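Local coordinates for protein structure-specific endonuclease subunit SLX1 (Candida glabrata, PDB 4XLG) that probably serves as the catalytic subunit of the SLX1-SLX4 endonuclease, nicking branched DNA close to junctions during repair and recombination, at residues Q17-R22 with T57-M62. The protein carries 1 engineered substitution. Numbering follows the deposited sequence. Where two conformers were deposited one is given.
Sequences QSISKR and TRPWEM
S18 turns its hydroxyl onto T57: OG, anti to the backbone N (chi1 171°), donates to T57 O at 2.7 Å, on a lone pair in the carbonyl plane. The same OG accepts from K21 N, an ST motif within the turn after the strand, and the one hydroxyl thus joins this turn to the 57-62 backbone. The W60 indole lies beside this strand end, its CE3 3.3 Å from S18 N, while T57 CG2 rests over one ring face near the rim. The contact sits where the antiparallel strands 12-18 and 60-67 of the GIY-YIG domain run side by side, with Q17 and E61 a hydrogen-bonded pair: Q17 N to E61 O and E61 N to Q17 O are both 2.9 Å. Beyond the last bridge, I19 N donates to P59 O (3.1 Å). I19 crosses P59 and E61 at about a right angle, CD1 reaching P59 CG at 3.9 Å and CG1 lying 3.8 Å from E61 CB, with helix 176-213 packed against I19, P59 and E61. Q17 and E61 project from the same sheet face, and a water donates to Q17 OE1 and E61 OE1 while accepting from R22 NH2. Q17 NE2 lies above the R22 guanidinium, toward its rim, and donates to R22 O; N134 ND2 hydrogen-bonds E61 OE2.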
ATOM      1  N   GLN B  17      18.281   8.581   7.012  1.00 19.02           N
ATOM      2  CA  GLN B  17      18.920   9.555   7.872  1.00 18.37           C
ATOM      3  C   GLN B  17      20.417   9.380   7.701  1.00 19.11           C
ATOM      4  O   GLN B  17      20.925   8.288   7.870  1.00 20.13           O
ATOM      5  CB  GLN B  17      18.515   9.316   9.326  1.00 18.77           C
ATOM      6  CG  GLN B  17      19.179  10.377  10.302  1.00 20.40           C
ATOM      7  CD  GLN B  17      18.736  10.159  11.764  1.00 24.48           C
ATOM      8  OE1 GLN B  17      18.124   9.130  12.103  1.00 24.92           O
ATOM      9  NE2 GLN B  17      19.058  11.112  12.608  1.00 25.00           N
ATOM     10  N   SER B  18      21.126  10.454   7.366  1.00 19.23           N
ATOM     11  CA  SER B  18      22.583  10.321   7.200  1.00 19.93           C
ATOM     12  C   SER B  18      23.229   9.809   8.493  1.00 22.15           C
ATOM     13  O   SER B  18      22.902  10.270   9.628  1.00 19.92           O
ATOM     14  CB  SER B  18      23.177  11.688   6.786  1.00 20.38           C
ATOM     15  OG  SER B  18      24.613  11.615   6.826  1.00 21.22           O
ATOM     16  N   ILE B  19      24.175   8.873   8.369  1.00 19.11           N
ATOM     17  CA  ILE B  19      24.803   8.394   9.615  1.00 19.49           C
ATOM     18  C   ILE B  19      25.686   9.442  10.261  1.00 21.45           C
ATOM     19  O   ILE B  19      25.620   9.666  11.469  1.00 21.01           O
ATOM     20  CB  ILE B  19      25.581   7.062   9.314  1.00 19.22           C
ATOM     21  CG1 ILE B  19      24.510   6.023   8.938  1.00 18.97           C
ATOM     22  CG2 ILE B  19      26.409   6.577  10.537  1.00 19.84           C
ATOM     23  CD1 ILE B  19      25.142   4.789   8.141  1.00 20.37           C
ATOM     24  N   SER B  20      26.480  10.124   9.469  1.00 20.75           N
ATOM     25  CA  SER B  20      27.371  11.159  10.019  0.76 21.79           C
ATOM     26  C   SER B  20      26.626  12.491  10.209  1.00 24.51           C
ATOM     27  O   SER B  20      26.894  13.205  11.182  1.00 23.99           O
ATOM     28  CB  SER B  20      28.591  11.339   9.076  0.76 22.14           C
ATOM     29  OG  SER B  20      29.521  12.289   9.581  0.76 23.25           O
ATOM     30  N   LYS B  21      25.772  12.873   9.255  1.00 24.18           N
ATOM     31  CA  LYS B  21      25.145  14.232   9.302  1.00 23.60           C
ATOM     32  C   LYS B  21      23.721  13.996   9.781  1.00 25.48           C
ATOM     33  O   LYS B  21      22.803  13.834   9.003  1.00 26.43           O
ATOM     34  CB  LYS B  21      25.172  14.902   7.903  1.00 23.83           C
ATOM     35  CG  LYS B  21      26.624  15.239   7.577  1.00 28.32           C
ATOM     36  CD  LYS B  21      26.867  16.022   6.262  1.00 32.27           C
ATOM     37  CE  LYS B  21      26.637  17.438   6.421  1.00 40.55           C
ATOM     38  NZ  LYS B  21      27.289  18.210   5.292  1.00 38.22           N
ATOM     39  N   ARG B  22      23.549  13.970  11.098  1.00 26.72           N
ATOM     40  CA  ARG B  22      22.344  13.326  11.589  1.00 25.92           C
ATOM     41  C   ARG B  22      21.077  14.180  11.435  1.00 28.83           C
ATOM     42  O   ARG B  22      19.994  13.658  11.679  1.00 29.68           O
ATOM     43  CB  ARG B  22      22.540  12.955  13.027  1.00 30.18           C
ATOM     44  CG  ARG B  22      23.730  11.964  13.036  1.00 30.44           C
ATOM     45  CD  ARG B  22      23.690  11.210  14.244  1.00 34.42           C
ATOM     46  NE  ARG B  22      22.477  10.417  14.422  1.00 31.47           N
ATOM     47  CZ  ARG B  22      22.043   9.442  13.621  1.00 36.73           C
ATOM     48  NH1 ARG B  22      22.625   9.193  12.473  1.00 31.23           N
ATOM     49  NH2 ARG B  22      20.977   8.727  13.977  1.00 28.27           N
ATOM     50  N   THR B  57      27.784  13.018   3.855  1.00 22.47           N
ATOM     51  CA  THR B  57      26.351  12.705   3.911  1.00 21.60           C
ATOM     52  C   THR B  57      26.127  11.188   3.747  1.00 22.52           C
ATOM     53  O   THR B  57      25.423  10.547   4.540  1.00 22.00           O
ATOM     54  CB  THR B  57      25.578  13.433   2.826  1.00 24.37           C
ATOM     55  OG1 THR B  57      25.730  14.842   3.049  1.00 27.61           O
ATOM     56  CG2 THR B  57      24.119  13.126   2.935  1.00 28.15           C
ATOM     57  N   ARG B  58      26.744  10.615   2.725  1.00 24.70           N
ATOM     58  CA  ARG B  58      26.839   9.137   2.660  1.00 20.07           C
ATOM     59  C   ARG B  58      27.871   8.578   3.659  1.00 20.12           C
ATOM     60  O   ARG B  58      28.925   9.179   3.908  1.00 23.23           O
ATOM     61  CB  ARG B  58      27.259   8.741   1.237  1.00 20.30           C
ATOM     62  CG  ARG B  58      26.264   9.181   0.181  1.00 23.13           C
ATOM     63  CD  ARG B  58      27.040   8.972  -1.139  1.00 26.23           C
ATOM     64  NE  ARG B  58      26.223   9.257  -2.285  1.00 35.60           N
ATOM     65  CZ  ARG B  58      26.081  10.463  -2.832  1.00 41.76           C
ATOM     66  NH1 ARG B  58      26.664  11.529  -2.268  1.00 42.01           N
ATOM     67  NH2 ARG B  58      25.356  10.590  -3.940  1.00 38.87           N
ATOM     68  N   PRO B  59      27.602   7.391   4.213  1.00 19.97           N
ATOM     69  CA  PRO B  59      26.409   6.586   3.927  1.00 19.04           C
ATOM     70  C   PRO B  59      25.163   6.999   4.707  1.00 19.60           C
ATOM     71  O   PRO B  59      25.263   7.537   5.846  1.00 19.33           O
ATOM     72  CB  PRO B  59      26.824   5.151   4.400  1.00 19.23           C
ATOM     73  CG  PRO B  59      27.887   5.414   5.481  1.00 22.56           C
ATOM     74  CD  PRO B  59      28.617   6.695   5.053  1.00 20.55           C
ATOM     75  N   TRP B  60      24.035   6.655   4.132  1.00 19.46           N
ATOM     76  CA  TRP B  60      22.731   6.848   4.740  1.00 20.53           C
ATOM     77  C   TRP B  60      22.333   5.601   5.497  1.00 22.51           C
ATOM     78  O   TRP B  60      22.582   4.485   5.031  1.00 21.87           O
ATOM     79  CB  TRP B  60      21.680   7.076   3.637  1.00 18.97           C
ATOM     80  CG  TRP B  60      21.851   8.289   2.814  1.00 20.47           C
ATOM     81  CD1 TRP B  60      22.470   8.370   1.576  1.00 21.83           C
ATOM     82  CD2 TRP B  60      21.311   9.575   3.082  1.00 22.28           C
ATOM     83  NE1 TRP B  60      22.350   9.655   1.083  1.00 21.72           N
ATOM     84  CE2 TRP B  60      21.624  10.404   1.977  1.00 22.45           C
ATOM     85  CE3 TRP B  60      20.577  10.108   4.151  1.00 20.21           C
ATOM     86  CZ2 TRP B  60      21.225  11.748   1.903  1.00 22.43           C
ATOM     87  CZ3 TRP B  60      20.170  11.454   4.087  1.00 19.10           C
ATOM     88  CH2 TRP B  60      20.495  12.260   2.977  1.00 22.63           C
ATOM     89  N   GLU B  61      21.584   5.772   6.584  1.00 20.28           N
ATOM     90  CA  GLU B  61      20.881   4.649   7.239  1.00 17.62           C
ATOM     91  C   GLU B  61      19.408   4.672   6.808  1.00 21.03           C
ATOM     92  O   GLU B  61      18.787   5.732   6.863  1.00 19.96           O
ATOM     93  CB  GLU B  61      20.951   4.812   8.802  1.00 18.55           C
ATOM     94  CG  GLU B  61      20.187   3.695   9.555  1.00 21.10           C
ATOM     95  CD  GLU B  61      20.044   4.002  11.050  1.00 23.56           C
ATOM     96  OE1 GLU B  61      20.352   5.137  11.484  1.00 22.88           O
ATOM     97  OE2 GLU B  61      19.614   3.081  11.797  1.00 23.69           O
ATOM     98  N   MET B  62      18.860   3.546   6.323  1.00 18.87           N
ATOM     99  CA  MET B  62      17.412   3.541   6.073  1.00 18.05           C
ATOM    100  C   MET B  62      16.739   3.291   7.418  1.00 18.12           C
ATOM    101  O   MET B  62      16.828   2.203   7.950  1.00 20.13           O
ATOM    102  CB  MET B  62      17.039   2.462   5.033  1.00 19.70           C
ATOM    103  CG  MET B  62      15.501   2.512   4.715  1.00 19.16           C
ATOM    104  SD  MET B  62      15.082   1.323   3.404  1.00 22.07           S
ATOM    105  CE  MET B  62      15.890   2.093   2.002  1.00 20.22           C
TER
HETATM  106  O   HOH W   1      19.089   6.764  13.287  1.00 23.29           O
HETATM  107  O   HOH W   2      21.571   7.515  10.894  1.00 27.76           O
HETATM  108  O   HOH W   3      27.252   9.382   6.825  1.00 20.93           O